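Local coordinates for acyl-[acyl-carrier-protein]--UDP-N-acetylglucosamine O-acyltransferase (Helicobacter pylori, PDB 1J2Z) that transfers a (3R)-hydroxyacyl chain from acyl carrier protein to UDP-N-acetylglucosamine, the first step of lipid A biosynthesis, at residues 208-213 with 242-247. Sequence-based numbering, arbitrary orientation.
Sequences DFIYAL and KEICSF
With CG1 set opposite the carbonyl carbon (chi1 -64°) and the chain then fully extended to CD1 (chi2 175°), Ile244 reaches out from helix 239-250, while Leu213 swings CG away from its own backbone N (chi1 -153°) and brings CD1 forward from helix 204-217. The two side chains meet tip to tip, Leu213 CD1 lying 3.6 Å from Ile244 CD1. Ile210, one helical turn before Leu213, adds its CG2 branch to the same methyl, 4.2 Å from Ile244 CD1. The single terminal methyl of Ile244 thus faces two apolar residues one turn apart on helix 204-217. The backbones stay well apart, 9.1 Å between the CA atoms of Ile210 and Ile244, and the link is wholly apolar and buried. Tyr214 and Leu217 extend the helix 204-217 surface against Ile244, and Pro179 touches it from a loop. Glu231 of helix 224-234 touches both Leu213 and Cys245. On helix 239-250, Lys242 O accepts both Ser246 OG at 2.6 Å and the backbone N of Ser246, so two bonds from one residue hold this carbonyl. Thin apolar contacts at the side-chain ends thus join two helices of the C-terminal helical domain that follows the left-handed beta-helix of LpxA.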
loop_
_atom_site.group_PDB
_atom_site.type_symbol
_atom_site.label_atom_id
_atom_site.label_comp_id
_atom_site.label_asym_id
_atom_site.label_seq_id
_atom_site.Cartn_x
_atom_site.Cartn_y
_atom_site.Cartn_z
ATOM N N ASP A 208 30.916 21.587 5.303
ATOM C CA ASP A 208 31.889 21.112 6.287
ATOM C C ASP A 208 31.442 21.544 7.678
ATOM O O ASP A 208 31.476 20.763 8.631
ATOM C CB ASP A 208 33.279 21.698 6.018
ATOM C CG ASP A 208 33.848 21.275 4.683
ATOM O OD1 ASP A 208 33.813 20.065 4.376
ATOM O OD2 ASP A 208 34.341 22.152 3.944
ATOM N N PHE A 209 31.030 22.803 7.785
ATOM C CA PHE A 209 30.574 23.354 9.049
ATOM C C PHE A 209 29.436 22.520 9.627
ATOM O O PHE A 209 29.426 22.211 10.819
ATOM C CB PHE A 209 30.124 24.804 8.848
ATOM C CG PHE A 209 29.570 25.446 10.088
ATOM C CD1 PHE A 209 28.238 25.267 10.445
ATOM C CD2 PHE A 209 30.387 26.216 10.909
ATOM C CE1 PHE A 209 27.727 25.845 11.602
ATOM C CE2 PHE A 209 29.885 26.798 12.070
ATOM C CZ PHE A 209 28.554 26.613 12.416
ATOM N N ILE A 210 28.484 22.149 8.777
ATOM C CA ILE A 210 27.345 21.350 9.217
ATOM C C ILE A 210 27.782 19.992 9.758
ATOM O O ILE A 210 27.322 19.569 10.818
ATOM C CB ILE A 210 26.328 21.170 8.068
ATOM C CG1 ILE A 210 25.758 22.539 7.689
ATOM C CG2 ILE A 210 25.200 20.223 8.496
ATOM C CD1 ILE A 210 24.850 22.528 6.478
ATOM N N TYR A 211 28.666 19.305 9.040
ATOM C CA TYR A 211 29.148 18.005 9.505
ATOM C C TYR A 211 29.694 18.166 10.917
ATOM O O TYR A 211 29.334 17.422 11.831
ATOM C CB TYR A 211 30.278 17.474 8.617
ATOM C CG TYR A 211 29.850 16.726 7.374
ATOM C CD1 TYR A 211 29.911 17.330 6.119
ATOM C CD2 TYR A 211 29.453 15.391 7.442
ATOM C CE1 TYR A 211 29.600 16.620 4.959
ATOM C CE2 TYR A 211 29.137 14.671 6.288
ATOM C CZ TYR A 211 29.216 15.292 5.050
ATOM O OH TYR A 211 28.937 14.587 3.903
ATOM N N ALA A 212 30.580 19.144 11.076
ATOM C CA ALA A 212 31.196 19.427 12.363
ATOM C C ALA A 212 30.130 19.704 13.410
ATOM O O ALA A 212 30.168 19.152 14.509
ATOM C CB ALA A 212 32.133 20.630 12.237
ATOM N N LEU A 213 29.175 20.559 13.056
ATOM C CA LEU A 213 28.090 20.928 13.958
ATOM C C LEU A 213 27.374 19.691 14.498
ATOM O O LEU A 213 27.213 19.528 15.707
ATOM C CB LEU A 213 27.072 21.806 13.223
ATOM C CG LEU A 213 26.236 22.806 14.034
ATOM C CD1 LEU A 213 24.967 23.119 13.259
ATOM C CD2 LEU A 213 25.886 22.261 15.404
ATOM N N LYS A 242 21.363 28.366 13.700
ATOM C CA LYS A 242 20.023 28.819 14.063
ATOM C C LYS A 242 18.957 27.870 13.528
ATOM O O LYS A 242 18.048 27.459 14.251
ATOM C CB LYS A 242 19.762 30.225 13.506
ATOM C CG LYS A 242 20.682 31.306 14.053
ATOM C CD LYS A 242 20.290 32.682 13.520
ATOM C CE LYS A 242 21.175 33.776 14.102
ATOM N NZ LYS A 242 20.801 35.133 13.610
ATOM N N GLU A 243 19.078 27.530 12.253
ATOM C CA GLU A 243 18.129 26.646 11.592
ATOM C C GLU A 243 18.083 25.262 12.230
ATOM O O GLU A 243 17.013 24.721 12.494
ATOM C CB GLU A 243 18.508 26.512 10.120
ATOM C CG GLU A 243 17.518 25.739 9.286
ATOM C CD GLU A 243 17.913 25.705 7.824
ATOM O OE1 GLU A 243 17.113 25.201 7.006
ATOM O OE2 GLU A 243 19.025 26.181 7.497
ATOM N N ILE A 244 19.260 24.699 12.480
ATOM C CA ILE A 244 19.372 23.367 13.060
ATOM C C ILE A 244 19.050 23.290 14.550
ATOM O O ILE A 244 18.241 22.465 14.974
ATOM C CB ILE A 244 20.785 22.803 12.812
ATOM C CG1 ILE A 244 20.997 22.624 11.308
ATOM C CG2 ILE A 244 20.973 21.486 13.550
ATOM C CD1 ILE A 244 22.385 22.194 10.912
ATOM N N CYS A 245 19.673 24.153 15.341
ATOM C CA CYS A 245 19.457 24.136 16.781
ATOM C C CYS A 245 18.069 24.569 17.239
ATOM O O CYS A 245 17.522 23.998 18.184
ATOM C CB CYS A 245 20.534 24.974 17.470
ATOM S SG CYS A 245 22.184 24.319 17.167
ATOM N N SER A 246 17.488 25.570 16.587
ATOM C CA SER A 246 16.154 26.007 16.992
ATOM C C SER A 246 15.162 24.894 16.666
ATOM O O SER A 246 14.177 24.696 17.380
ATOM C CB SER A 246 15.756 27.296 16.267
ATOM O OG SER A 246 15.572 27.064 14.886
ATOM N N PHE A 247 15.424 24.162 15.584
ATOM C CA PHE A 247 14.554 23.051 15.195
ATOM C C PHE A 247 14.570 22.017 16.318
ATOM O O PHE A 247 13.524 21.560 16.784
ATOM C CB PHE A 247 15.057 22.393 13.906
ATOM C CG PHE A 247 14.242 21.201 13.477
ATOM C CD1 PHE A 247 13.008 21.371 12.861
ATOM C CD2 PHE A 247 14.694 19.906 13.725
ATOM C CE1 PHE A 247 12.234 20.273 12.497
ATOM C CE2 PHE A 247 13.925 18.797 13.367
ATOM C CZ PHE A 247 12.693 18.982 12.752
#